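Local coordinates for protein beta-L-arabinobiosidase (Bacteroides thetaiotaomicron, PDB 5MQR) that hydrolyses glycosidic bonds in plant pectin, probably as an arabinofuranosidase acting on L-arabinose units, and may also have exo-alpha-sialidase activity, at residues Glu631-Met636 against Gly990-Gly995; Glu637-Val642 against Leu679-Lys684; Leu922-Arg927 against Pro948-Gln953; Trp1005-Gly1008 against Arg1012-Tyr1015. One frame throughout, in Å; residues are numbered along the deposited sequence.

Interaction 1. Residues Glu631-Met636 against Gly990-Gly995; sequences ESFNGM and GRPYIG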
loop_
_atom_site.group_PDB
_atom_site.type_symbol
_atom_site.label_atom_id
_atom_site.label_comp_id
_atom_site.label_asym_id
_atom_site.label_seq_id
_atom_site.Cartn_x
_atom_site.Cartn_y
_atom_site.Cartn_z
ATOM N N GLU A 631 21.193 -12.776 -8.606
ATOM C CA GLU A 631 22.121 -13.662 -7.902
ATOM C C GLU A 631 21.973 -15.125 -8.328
ATOM O O GLU A 631 22.960 -15.767 -8.640
ATOM C CB GLU A 631 21.954 -13.529 -6.379
ATOM C CG GLU A 631 22.556 -12.231 -5.827
ATOM C CD GLU A 631 21.907 -11.741 -4.530
ATOM O OE1 GLU A 631 21.502 -12.573 -3.671
ATOM O OE2 GLU A 631 21.817 -10.500 -4.346
ATOM N N SER A 632 20.744 -15.637 -8.352
ATOM C CA SER A 632 20.481 -17.002 -8.863
ATOM C C SER A 632 20.899 -17.161 -10.323
ATOM O O SER A 632 21.512 -18.150 -10.666
ATOM C CB SER A 632 18.999 -17.391 -8.742
ATOM O OG SER A 632 18.613 -17.427 -7.382
ATOM N N PHE A 633 20.553 -16.202 -11.165
ATOM C CA PHE A 633 20.895 -16.278 -12.588
ATOM C C PHE A 633 22.419 -16.292 -12.806
ATOM O O PHE A 633 22.933 -17.051 -13.636
ATOM C CB PHE A 633 20.246 -15.128 -13.385
ATOM C CG PHE A 633 18.744 -15.000 -13.213
ATOM C CD1 PHE A 633 17.916 -16.127 -12.996
ATOM C CD2 PHE A 633 18.145 -13.750 -13.309
ATOM C CE1 PHE A 633 16.546 -15.977 -12.860
ATOM C CE2 PHE A 633 16.770 -13.603 -13.169
ATOM C CZ PHE A 633 15.972 -14.714 -12.930
ATOM N N ASN A 634 23.137 -15.484 -12.027
ATOM C CA ASN A 634 24.597 -15.448 -12.104
ATOM C C ASN A 634 25.262 -16.771 -11.685
ATOM O O ASN A 634 26.256 -17.159 -12.254
ATOM C CB ASN A 634 25.143 -14.291 -11.258
ATOM C CG ASN A 634 24.796 -12.930 -11.822
ATOM O OD1 ASN A 634 24.418 -12.781 -12.998
ATOM N ND2 ASN A 634 24.895 -11.918 -10.978
ATOM N N GLY A 635 24.688 -17.452 -10.697
ATOM C CA GLY A 635 25.228 -18.693 -10.152
ATOM C C GLY A 635 24.809 -19.966 -10.869
ATOM O O GLY A 635 25.481 -20.971 -10.723
HETATM N N MSE A 636 23.738 -19.941 -11.668
HETATM C CA MSE A 636 23.133 -21.198 -12.195
HETATM C C MSE A 636 23.831 -21.798 -13.391
HETATM O O MSE A 636 23.647 -22.985 -13.689
HETATM C CB MSE A 636 21.641 -21.002 -12.496
HETATM C CG MSE A 636 21.370 -20.206 -13.769
HETATM SE SE MSE A 636 19.464 -19.742 -13.849
HETATM C CE MSE A 636 19.577 -18.663 -15.506
ATOM N N GLY A 990 15.789 -27.069 -16.927
ATOM C CA GLY A 990 15.263 -26.604 -15.664
ATOM C C GLY A 990 15.504 -25.159 -15.280
ATOM O O GLY A 990 15.110 -24.744 -14.187
ATOM N N ARG A 991 16.115 -24.384 -16.168
ATOM C CA ARG A 991 16.501 -23.011 -15.869
ATOM C C ARG A 991 15.915 -22.091 -16.907
ATOM O O ARG A 991 15.739 -22.499 -18.038
ATOM C CB ARG A 991 18.011 -22.858 -15.923
ATOM C CG ARG A 991 18.754 -23.767 -14.973
ATOM C CD ARG A 991 20.243 -23.482 -14.987
ATOM N NE ARG A 991 20.898 -23.957 -16.211
ATOM C CZ ARG A 991 21.352 -25.187 -16.402
ATOM N NH1 ARG A 991 21.211 -26.139 -15.473
ATOM N NH2 ARG A 991 21.949 -25.482 -17.542
ATOM N N PRO A 992 15.627 -20.842 -16.529
ATOM C CA PRO A 992 15.130 -19.896 -17.521
ATOM C C PRO A 992 16.082 -19.802 -18.701
ATOM O O PRO A 992 17.313 -19.904 -18.531
ATOM C CB PRO A 992 15.074 -18.562 -16.783
ATOM C CG PRO A 992 15.176 -18.876 -15.322
ATOM C CD PRO A 992 15.698 -20.269 -15.168
ATOM N N TYR A 993 15.490 -19.648 -19.885
ATOM C CA TYR A 993 16.196 -19.768 -21.133
ATOM C C TYR A 993 15.402 -19.081 -22.239
ATOM O O TYR A 993 14.204 -19.319 -22.381
ATOM C CB TYR A 993 16.392 -21.234 -21.454
ATOM C CG TYR A 993 17.201 -21.490 -22.699
ATOM C CD1 TYR A 993 16.595 -21.500 -23.942
ATOM C CD2 TYR A 993 18.574 -21.766 -22.634
ATOM C CE1 TYR A 993 17.321 -21.757 -25.101
ATOM C CE2 TYR A 993 19.318 -22.016 -23.795
ATOM C CZ TYR A 993 18.678 -21.991 -25.031
ATOM O OH TYR A 993 19.337 -22.247 -26.221
ATOM N N ILE A 994 16.075 -18.219 -22.991
ATOM C CA ILE A 994 15.497 -17.596 -24.176
ATOM C C ILE A 994 16.466 -17.900 -25.317
ATOM O O ILE A 994 17.625 -17.428 -25.336
ATOM C CB ILE A 994 15.199 -16.083 -24.024
ATOM C CG1 ILE A 994 14.561 -15.498 -25.298
ATOM C CG2 ILE A 994 16.438 -15.267 -23.695
ATOM C CD1 ILE A 994 13.251 -16.147 -25.703
ATOM N N GLY A 995 15.979 -18.735 -26.232
ATOM C CA GLY A 995 16.704 -19.161 -27.420
ATOM C C GLY A 995 16.046 -18.656 -28.688
ATOM O O GLY A 995 15.266 -17.697 -28.668
#

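Interaction 2. Residues Glu637-Val642 against Leu679-Lys684; sequences EDENIV and LRKHIK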
loop_
_atom_site.group_PDB
_atom_site.type_symbol
_atom_site.label_atom_id
_atom_site.label_comp_id
_atom_site.label_asym_id
_atom_site.label_seq_id
_atom_site.Cartn_x
_atom_site.Cartn_y
_atom_site.Cartn_z
ATOM N N GLU A 637 24.621 -20.983 -14.084
ATOM C CA GLU A 637 25.314 -21.396 -15.308
ATOM C C GLU A 637 26.487 -20.441 -15.574
ATOM O O GLU A 637 26.542 -19.340 -15.011
ATOM C CB GLU A 637 24.331 -21.455 -16.528
ATOM C CG GLU A 637 23.608 -20.128 -16.838
ATOM C CD GLU A 637 22.282 -20.260 -17.620
ATOM O OE1 GLU A 637 21.915 -19.284 -18.338
ATOM O OE2 GLU A 637 21.591 -21.313 -17.512
ATOM N N ASP A 638 27.421 -20.871 -16.413
ATOM C CA ASP A 638 28.568 -20.037 -16.774
ATOM C C ASP A 638 28.141 -18.784 -17.550
ATOM O O ASP A 638 27.114 -18.771 -18.249
ATOM C CB ASP A 638 29.625 -20.834 -17.589
ATOM C CG ASP A 638 29.142 -21.201 -19.008
ATOM O OD1 ASP A 638 28.117 -21.911 -19.110
ATOM O OD2 ASP A 638 29.780 -20.798 -20.016
ATOM N N GLU A 639 28.945 -17.741 -17.403
ATOM C CA GLU A 639 28.849 -16.530 -18.199
ATOM C C GLU A 639 29.709 -16.739 -19.459
ATOM O O GLU A 639 30.924 -16.618 -19.412
ATOM C CB GLU A 639 29.334 -15.351 -17.361
ATOM C CG GLU A 639 29.143 -13.988 -18.005
ATOM C CD GLU A 639 29.480 -12.827 -17.075
ATOM O OE1 GLU A 639 30.234 -13.020 -16.105
ATOM O OE2 GLU A 639 28.988 -11.697 -17.332
ATOM N N ASN A 640 29.070 -17.064 -20.582
ATOM C CA ASN A 640 29.810 -17.443 -21.789
ATOM C C ASN A 640 30.478 -16.268 -22.487
ATOM O O ASN A 640 31.617 -16.410 -23.006
ATOM C CB ASN A 640 28.938 -18.224 -22.784
ATOM C CG ASN A 640 27.753 -17.421 -23.310
ATOM O OD1 ASN A 640 27.103 -16.706 -22.553
ATOM N ND2 ASN A 640 27.471 -17.539 -24.613
ATOM N N ILE A 641 29.789 -15.128 -22.519
ATOM C CA ILE A 641 30.264 -13.940 -23.227
ATOM C C ILE A 641 29.925 -12.712 -22.409
ATOM O O ILE A 641 28.775 -12.549 -21.977
ATOM C CB ILE A 641 29.609 -13.821 -24.618
ATOM C CG1 ILE A 641 30.156 -14.883 -25.572
ATOM C CG2 ILE A 641 29.872 -12.447 -25.220
ATOM C CD1 ILE A 641 29.376 -15.017 -26.873
ATOM N N VAL A 642 30.921 -11.854 -22.201
ATOM C CA VAL A 642 30.772 -10.627 -21.421
ATOM C C VAL A 642 30.817 -9.415 -22.338
ATOM O O VAL A 642 31.769 -9.252 -23.078
ATOM C CB VAL A 642 31.905 -10.496 -20.386
ATOM C CG1 VAL A 642 31.780 -9.188 -19.592
ATOM C CG2 VAL A 642 31.910 -11.712 -19.450
ATOM N N LEU A 679 18.476 -9.331 -21.422
ATOM C CA LEU A 679 18.577 -8.165 -22.312
ATOM C C LEU A 679 19.827 -7.346 -22.016
ATOM O O LEU A 679 20.516 -6.914 -22.922
ATOM C CB LEU A 679 17.353 -7.260 -22.176
ATOM C CG LEU A 679 17.370 -6.003 -23.036
ATOM C CD1 LEU A 679 17.114 -6.357 -24.490
ATOM C CD2 LEU A 679 16.357 -4.998 -22.549
ATOM N N ARG A 680 20.128 -7.169 -20.733
ATOM C CA ARG A 680 21.263 -6.364 -20.325
ATOM C C ARG A 680 22.610 -6.848 -20.904
ATOM O O ARG A 680 23.503 -6.025 -21.169
ATOM C CB ARG A 680 21.271 -6.157 -18.791
ATOM C CG ARG A 680 22.599 -6.345 -18.071
ATOM C CD ARG A 680 22.689 -7.833 -17.823
ATOM N NE ARG A 680 24.005 -8.303 -17.759
ATOM C CZ ARG A 680 24.328 -9.539 -17.414
ATOM N NH1 ARG A 680 23.424 -10.475 -17.094
ATOM N NH2 ARG A 680 25.616 -9.823 -17.403
ATOM N N LYS A 681 22.734 -8.154 -21.147
ATOM C CA LYS A 681 23.944 -8.724 -21.743
ATOM C C LYS A 681 24.239 -8.147 -23.108
ATOM O O LYS A 681 25.393 -8.176 -23.558
ATOM C CB LYS A 681 23.838 -10.242 -21.887
ATOM C CG LYS A 681 23.837 -11.017 -20.571
ATOM C CD LYS A 681 23.513 -12.492 -20.820
ATOM C CE LYS A 681 23.705 -13.347 -19.571
ATOM N NZ LYS A 681 25.145 -13.531 -19.227
ATOM N N HIS A 682 23.195 -7.631 -23.772
ATOM C CA HIS A 682 23.296 -7.165 -25.148
ATOM C C HIS A 682 23.688 -5.707 -25.299
ATOM O O HIS A 682 23.907 -5.243 -26.416
ATOM C CB HIS A 682 22.017 -7.491 -25.918
ATOM C CG HIS A 682 21.802 -8.953 -26.079
ATOM N ND1 HIS A 682 22.307 -9.658 -27.149
ATOM C CD2 HIS A 682 21.203 -9.858 -25.273
ATOM C CE1 HIS A 682 21.996 -10.934 -27.009
ATOM N NE2 HIS A 682 21.340 -11.083 -25.871
ATOM N N ILE A 683 23.835 -5.000 -24.194
ATOM C CA ILE A 683 24.408 -3.673 -24.254
ATOM C C ILE A 683 25.907 -3.840 -24.498
ATOM O O ILE A 683 26.606 -4.473 -23.687
ATOM C CB ILE A 683 24.122 -2.909 -22.964
ATOM C CG1 ILE A 683 22.601 -2.751 -22.819
ATOM C CG2 ILE A 683 24.834 -1.558 -22.984
ATOM C CD1 ILE A 683 22.147 -2.352 -21.434
ATOM N N LYS A 684 26.391 -3.279 -25.600
ATOM C CA LYS A 684 27.787 -3.442 -26.025
ATOM C C LYS A 684 28.505 -2.105 -26.182
ATOM O O LYS A 684 27.971 -1.209 -26.808
ATOM C CB LYS A 684 27.771 -4.141 -27.371
ATOM C CG LYS A 684 29.117 -4.625 -27.890
ATOM C CD LYS A 684 28.873 -5.413 -29.174
ATOM C CE LYS A 684 30.161 -5.822 -29.860
ATOM N NZ LYS A 684 30.970 -6.618 -28.911
HETATM O O HOH W 1 25.414 -16.093 -17.777
HETATM O O HOH W 2 27.194 -11.482 -19.323
HETATM O O HOH W 3 26.655 -14.377 -21.392
#

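Interaction 3. Residues Leu922-Arg927 against Pro948-Gln953; sequences LTTAER and PFASAQ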
loop_
_atom_site.group_PDB
_atom_site.type_symbol
_atom_site.label_atom_id
_atom_site.label_comp_id
_atom_site.label_asym_id
_atom_site.label_seq_id
_atom_site.Cartn_x
_atom_site.Cartn_y
_atom_site.Cartn_z
ATOM N N LEU A 922 2.241 -20.304 -29.584
ATOM C CA LEU A 922 1.704 -19.883 -30.877
ATOM C C LEU A 922 2.661 -20.265 -31.988
ATOM O O LEU A 922 3.857 -19.939 -31.925
ATOM C CB LEU A 922 1.486 -18.366 -30.909
ATOM C CG LEU A 922 0.487 -17.850 -29.874
ATOM C CD1 LEU A 922 0.675 -16.368 -29.660
ATOM C CD2 LEU A 922 -0.948 -18.139 -30.259
ATOM N N THR A 923 2.137 -20.967 -32.987
ATOM C CA THR A 923 2.925 -21.407 -34.127
ATOM C C THR A 923 3.102 -20.220 -35.084
ATOM O O THR A 923 2.402 -19.190 -34.960
ATOM C CB THR A 923 2.229 -22.556 -34.850
ATOM O OG1 THR A 923 0.875 -22.177 -35.126
ATOM C CG2 THR A 923 2.240 -23.827 -34.014
ATOM N N THR A 924 4.079 -20.344 -35.981
ATOM C CA THR A 924 4.311 -19.348 -37.037
ATOM C C THR A 924 3.463 -19.587 -38.283
ATOM O O THR A 924 3.434 -18.736 -39.159
ATOM C CB THR A 924 5.781 -19.286 -37.466
ATOM O OG1 THR A 924 6.352 -20.604 -37.455
ATOM C CG2 THR A 924 6.557 -18.374 -36.537
ATOM N N ALA A 925 2.781 -20.727 -38.348
ATOM C CA ALA A 925 1.930 -21.079 -39.472
ATOM C C ALA A 925 0.835 -21.987 -38.968
ATOM O O ALA A 925 1.011 -22.719 -37.982
ATOM C CB ALA A 925 2.737 -21.785 -40.557
ATOM N N GLU A 926 -0.310 -21.932 -39.619
ATOM C CA GLU A 926 -1.446 -22.714 -39.161
ATOM C C GLU A 926 -1.114 -24.210 -39.193
ATOM O O GLU A 926 -0.596 -24.722 -40.179
ATOM C CB GLU A 926 -2.699 -22.392 -39.985
ATOM C CG GLU A 926 -2.566 -22.684 -41.476
ATOM C CD GLU A 926 -3.766 -22.276 -42.274
ATOM O OE1 GLU A 926 -4.884 -22.189 -41.718
ATOM O OE2 GLU A 926 -3.574 -22.055 -43.487
ATOM N N ARG A 927 -1.434 -24.908 -38.113
ATOM C CA ARG A 927 -1.063 -26.321 -37.968
ATOM C C ARG A 927 -1.737 -27.259 -38.991
ATOM O O ARG A 927 -1.174 -28.309 -39.329
ATOM C CB ARG A 927 -1.325 -26.770 -36.540
ATOM C CG ARG A 927 -0.420 -26.040 -35.559
ATOM C CD ARG A 927 -0.748 -26.381 -34.125
ATOM N NE ARG A 927 -0.278 -27.712 -33.766
ATOM C CZ ARG A 927 -0.723 -28.440 -32.737
ATOM N NH1 ARG A 927 -1.680 -27.994 -31.917
ATOM N NH2 ARG A 927 -0.205 -29.642 -32.526
ATOM N N PRO A 948 9.859 -16.806 -30.671
ATOM C CA PRO A 948 9.485 -15.681 -29.810
ATOM C C PRO A 948 9.357 -14.337 -30.540
ATOM O O PRO A 948 8.483 -13.549 -30.182
ATOM C CB PRO A 948 10.602 -15.660 -28.746
ATOM C CG PRO A 948 11.028 -17.096 -28.648
ATOM C CD PRO A 948 10.841 -17.694 -30.030
ATOM N N PHE A 949 10.194 -14.090 -31.559
ATOM C CA PHE A 949 10.049 -12.886 -32.417
ATOM C C PHE A 949 8.604 -12.718 -32.852
ATOM O O PHE A 949 8.023 -11.632 -32.725
ATOM C CB PHE A 949 10.934 -13.023 -33.657
ATOM C CG PHE A 949 11.023 -11.787 -34.511
ATOM C CD1 PHE A 949 9.978 -11.432 -35.369
ATOM C CD2 PHE A 949 12.196 -11.027 -34.529
ATOM C CE1 PHE A 949 10.086 -10.326 -36.207
ATOM C CE2 PHE A 949 12.305 -9.912 -35.359
ATOM C CZ PHE A 949 11.253 -9.565 -36.206
ATOM N N ALA A 950 8.040 -13.821 -33.332
ATOM C CA ALA A 950 6.656 -13.874 -33.810
ATOM C C ALA A 950 5.626 -13.847 -32.693
ATOM O O ALA A 950 4.635 -13.126 -32.789
ATOM C CB ALA A 950 6.437 -15.135 -34.651
ATOM N N SER A 951 5.817 -14.691 -31.675
ATOM C CA SER A 951 4.902 -14.694 -30.532
ATOM C C SER A 951 4.753 -13.254 -29.962
ATOM O O SER A 951 3.650 -12.786 -29.650
ATOM C CB SER A 951 5.397 -15.662 -29.450
ATOM O OG SER A 951 5.430 -16.977 -29.941
ATOM N N ALA A 952 5.867 -12.543 -29.884
ATOM C CA ALA A 952 5.856 -11.176 -29.382
ATOM C C ALA A 952 5.066 -10.223 -30.277
ATOM O O ALA A 952 4.303 -9.358 -29.770
ATOM C CB ALA A 952 7.278 -10.668 -29.186
ATOM N N GLN A 953 5.269 -10.352 -31.586
ATOM C CA GLN A 953 4.456 -9.607 -32.540
ATOM C C GLN A 953 2.961 -9.934 -32.354
ATOM O O GLN A 953 2.123 -9.022 -32.236
ATOM C CB GLN A 953 4.869 -9.903 -33.978
ATOM C CG GLN A 953 6.189 -9.266 -34.340
ATOM C CD GLN A 953 6.562 -9.513 -35.785
ATOM O OE1 GLN A 953 6.632 -10.664 -36.235
ATOM N NE2 GLN A 953 6.791 -8.422 -36.536
HETATM O O HOH W 4 4.261 -18.492 -28.018
HETATM O O HOH W 5 5.575 -17.943 -32.521
#

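Interaction 4. Residues Trp1005-Gly1008 against Arg1012-Tyr1015; sequences WLKG and RSRY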
loop_
_atom_site.group_PDB
_atom_site.type_symbol
_atom_site.label_atom_id
_atom_site.label_comp_id
_atom_site.label_asym_id
_atom_site.label_seq_id
_atom_site.Cartn_x
_atom_site.Cartn_y
_atom_site.Cartn_z
ATOM N N TRP A 1005 13.835 -26.619 -27.429
ATOM C CA TRP A 1005 14.540 -25.512 -28.089
ATOM C C TRP A 1005 15.409 -26.116 -29.188
ATOM O O TRP A 1005 16.254 -26.960 -28.929
ATOM C CB TRP A 1005 15.361 -24.700 -27.091
ATOM C CG TRP A 1005 14.519 -23.797 -26.242
ATOM C CD1 TRP A 1005 14.094 -24.025 -24.981
ATOM C CD2 TRP A 1005 13.997 -22.511 -26.615
ATOM N NE1 TRP A 1005 13.345 -22.980 -24.541
ATOM C CE2 TRP A 1005 13.255 -22.041 -25.533
ATOM C CE3 TRP A 1005 14.065 -21.733 -27.774
ATOM C CZ2 TRP A 1005 12.622 -20.800 -25.546
ATOM C CZ3 TRP A 1005 13.415 -20.521 -27.795
ATOM C CH2 TRP A 1005 12.705 -20.063 -26.688
ATOM N N LEU A 1006 15.156 -25.700 -30.419
ATOM C CA LEU A 1006 15.610 -26.472 -31.580
ATOM C C LEU A 1006 17.096 -26.387 -31.961
ATOM O O LEU A 1006 17.529 -27.150 -32.803
ATOM C CB LEU A 1006 14.721 -26.180 -32.784
ATOM C CG LEU A 1006 13.310 -26.763 -32.622
ATOM C CD1 LEU A 1006 12.284 -25.999 -33.461
ATOM C CD2 LEU A 1006 13.323 -28.249 -32.947
ATOM N N LYS A 1007 17.876 -25.507 -31.356
ATOM C CA LYS A 1007 19.343 -25.632 -31.431
ATOM C C LYS A 1007 19.945 -26.430 -30.268
ATOM O O LYS A 1007 21.162 -26.480 -30.125
ATOM C CB LYS A 1007 20.001 -24.261 -31.485
ATOM C CG LYS A 1007 19.548 -23.421 -32.664
ATOM C CD LYS A 1007 20.108 -23.928 -33.971
ATOM C CE LYS A 1007 19.764 -22.957 -35.085
ATOM N NZ LYS A 1007 20.447 -23.318 -36.334
ATOM N N GLY A 1008 19.123 -27.073 -29.443
ATOM C CA GLY A 1008 19.666 -27.841 -28.321
ATOM C C GLY A 1008 20.572 -27.028 -27.396
ATOM O O GLY A 1008 20.222 -25.930 -26.953
ATOM N N ARG A 1012 25.204 -20.434 -29.560
ATOM C CA ARG A 1012 24.567 -19.329 -30.285
ATOM C C ARG A 1012 23.171 -18.896 -29.776
ATOM O O ARG A 1012 22.836 -17.703 -29.815
ATOM C CB ARG A 1012 24.457 -19.663 -31.769
ATOM C CG ARG A 1012 23.644 -20.915 -32.086
ATOM C CD ARG A 1012 23.613 -21.167 -33.596
ATOM N NE ARG A 1012 22.503 -20.469 -34.238
ATOM C CZ ARG A 1012 22.314 -20.390 -35.551
ATOM N NH1 ARG A 1012 23.175 -20.936 -36.421
ATOM N NH2 ARG A 1012 21.240 -19.764 -36.011
ATOM N N SER A 1013 22.359 -19.867 -29.348
ATOM C CA SER A 1013 20.985 -19.585 -28.938
ATOM C C SER A 1013 20.872 -18.943 -27.560
ATOM O O SER A 1013 19.842 -18.343 -27.248
ATOM C CB SER A 1013 20.152 -20.855 -28.929
ATOM O OG SER A 1013 19.946 -21.287 -30.235
ATOM N N ARG A 1014 21.896 -19.110 -26.731
ATOM C CA ARG A 1014 21.813 -18.689 -25.338
ATOM C C ARG A 1014 21.625 -17.189 -25.243
ATOM O O ARG A 1014 22.388 -16.443 -25.856
ATOM C CB ARG A 1014 23.059 -19.108 -24.563
ATOM C CG ARG A 1014 23.188 -20.600 -24.382
ATOM C CD ARG A 1014 24.476 -20.962 -23.673
ATOM N NE ARG A 1014 24.502 -20.426 -22.309
ATOM C CZ ARG A 1014 25.569 -20.444 -21.506
ATOM N NH1 ARG A 1014 26.715 -21.000 -21.921
ATOM N NH2 ARG A 1014 25.488 -19.923 -20.278
ATOM N N TYR A 1015 20.611 -16.774 -24.487
ATOM C CA TYR A 1015 20.318 -15.358 -24.227
ATOM C C TYR A 1015 19.951 -14.586 -25.500
ATOM O O TYR A 1015 20.286 -13.411 -25.620
ATOM C CB TYR A 1015 21.502 -14.664 -23.504
ATOM C CG TYR A 1015 22.104 -15.505 -22.387
ATOM C CD1 TYR A 1015 21.327 -15.925 -21.298
ATOM C CD2 TYR A 1015 23.432 -15.894 -22.425
ATOM C CE1 TYR A 1015 21.854 -16.716 -20.291
ATOM C CE2 TYR A 1015 23.970 -16.679 -21.408
ATOM C CZ TYR A 1015 23.172 -17.090 -20.353
ATOM O OH TYR A 1015 23.734 -17.862 -19.365
#

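Interaction 1. Residues Glu631-Met636 against Gly990-Gly995
Met636, modelled as selenomethionine, and Arg991 run antiparallel alongside one another where helix 627-636 meets the small antiparallel beta hairpin of strands 987-988 and 991-992. Met636 CG lies 3.7 Å from Arg991 CD, while its SE, further out, lies 4.0 Å from Arg991 CB, so the inner half of one chain runs along the outer half of the other. A long, unbranched chain (a selenoether in the crystal) suits this place because it can reach across from the helix while staying apolar. The methylenes of Arg991 supply the matching greasy surface, and a bend at chi3 (-73°) turns the guanidinium so that one face looks at Met636 O. Arg991 NE is engaged by OE2 of Glu637, which follows Met636, in a salt bridge. With an alanine in place of Arg991, Glu637 OE2 would probably be left without this charged mate and the flank of Met636 would lose its cover. Pro992 presents its ring to both helix residues: CD packs 4.0 Å from Met636 SE, and the side chains of Pro992 and Phe633 cross at about a right angle. The compact proline ring also touches Glu670 and Tyr674 of helix 666-680. Beyond Met636, Phe633 approaches obliquely, its CE1 4.0 Å from Pro992 CG.

Interaction 2. Residues Glu637-Val642 against Leu679-Lys684
The guanidinium of Arg680 has the aliphatic chain of its neighbour Lys681 over one face, with CG 3.5 Å above the plane and over its centre, and the carboxylate of Glu639 at its edge. That edge approach is a long salt bridge, OE2 to NH2 at 3.9 Å. The two flat groups are turned 64° apart, too far for a paired, two-bond fork. Both charges have firmer partners on Asn647: its OD1 for Arg680 NH2 and its backbone N for Glu639 OE2. Glu639 reaches inward because its CG is anti to the backbone N (chi1 -173°) and the chain beyond is extended.

Water does the rest of the joining. Lys681 NZ donates to three waters, the nearest, water 3, at 2.8 Å. Water 1 passes the link on to Asp638 O, and water 3 to Asn640 OD1 and Ile641 O. Water 2 lies 2.7 Å from Glu639 OE2 and also near Ile641 O, though which of them it serves is uncertain. A lysine suits the spot, because a long flexible chain can carry an ammonium group into a curved loop lined with oxygens.

The loop follows helix 627-636 and leads to helix 647-657, where Ala650 and Trp653 touch Arg680; the other segment follows on from helix 666-680 and, through a type I turn from Arg680 to Ile683, enters the hairpin of strands 683-684 and 691-692.

Interaction 3. Residues Leu922-Arg927 against Pro948-Gln953
Leu922 and Ser951 are joined mainly through water. Ser951 OG lies 3.9 Å from Leu922 O, and two waters bridge the gap: water 4 sits 2.7 Å from Ser951 OG and accepts from Leu922 N, while water 5 sits 2.8 Å from Ser951 OG and donates to Leu922 O. The waters spread at about 119° round the hydroxyl oxygen. Both polar atoms of one residue's backbone are thus tied to a single small side chain. Serine suits this place because its hydroxyl can both donate and accept.

The apolar share is small. Thr924 CG2 meets Ala950 CB at 3.8 Å, methyl against methyl, and alanine offers a group small enough to let the loop lie near the helix. Leu922 CB sits beside Ser951 OG, at 4.3 Å. Threonine serves two ends: with OG1 between the backbone N and the carbonyl carbon (chi1 37°), the hydroxyl bonds Ala945 O and the methyl is left to face the helix.

Bonds within each segment fix its shape. Thr923 OG1 donates to Ala925 O at 2.9 Å, arriving 48° above the carbonyl plane, and this braces the loop after strand 921-922. On the other side Ala952 N bonds Pro948 O in the first turn of helix 948-964. Proline fits that opening position, where a backbone N-H has no helical acceptor.

This is the helical domain of a six-hairpin glycosidase, probably an (alpha/alpha)6 barrel. Loop and helix are joined by bridging waters and a methyl contact, without a direct polar bond between the two segments, so the polar join probably tolerates small adjustments.

Interaction 4. Residues Trp1005-Gly1008 against Arg1012-Tyr1015
Lys1007, in the type I beta turn from Trp1005 to Gly1008, faces Arg1012 and Ser1013 of a short 3-10 segment. Its NZ stands 3.4 Å above the plane of the Arg1012 guanidinium, over its centre, while CE approaches CZ and NH2. The bend at chi2 (-72°) swings the lysine chain over that face. Nearer the backbone, Lys1007 CB touches Ser1013 OG at 3.2 Å, a close approach that a small serine permits. The turn is closed by Gly1008 N bonding Trp1005 O at 2.9 Å, and the positive phi of Gly1008 (55°) favours a residue without a side chain.

Both elements belong to the long loop between strand 991-992 and helix 1022-1029, in what is probably the (alpha/alpha)6 barrel of six-hairpin glycosidases. Glu996 OE2 bonds both Arg1012 NE and Ser1013 OG, and likely offsets the two neighbouring positive charges; Lys1007 NZ bonds Gly938 O. Exchanging Arg1012 for a leucine would probably leave Glu996 without its salt-bridge mate and strip Lys1007 of the flat surface beneath its ammonium end. The side chain of Arg1012 lies about 4 Å from a bound buffer molecule, 4-(2-hydroxyethyl)-1-piperazine ethanesulfonic acid.

All four contacts gather on one side of the chain's centre. Interactions 2 and 3 come in series within the stretch of chain between the two segments of interaction 1, and interaction 4 follows it. Centres of interactions 1 and 2 are about 12 Å apart, and those of 1 and 4 about 13 Å; the centre of interaction 3 lies about 26 Å from that of interaction 2. Tyr1015 OH probably bonds Glu637 OE1, and Tyr1015 O probably bonds His682 NE2, linking interactions 2 and 4. Pro948 packs on Trp1005 and Ile994, joining interaction 3 to 4 and 1. Interactions 1, 2 and 4 are drawn together beside helix 666-680, while interaction 3 lies farther off at helix 948-964, all in the probably (alpha/alpha)6 helical part.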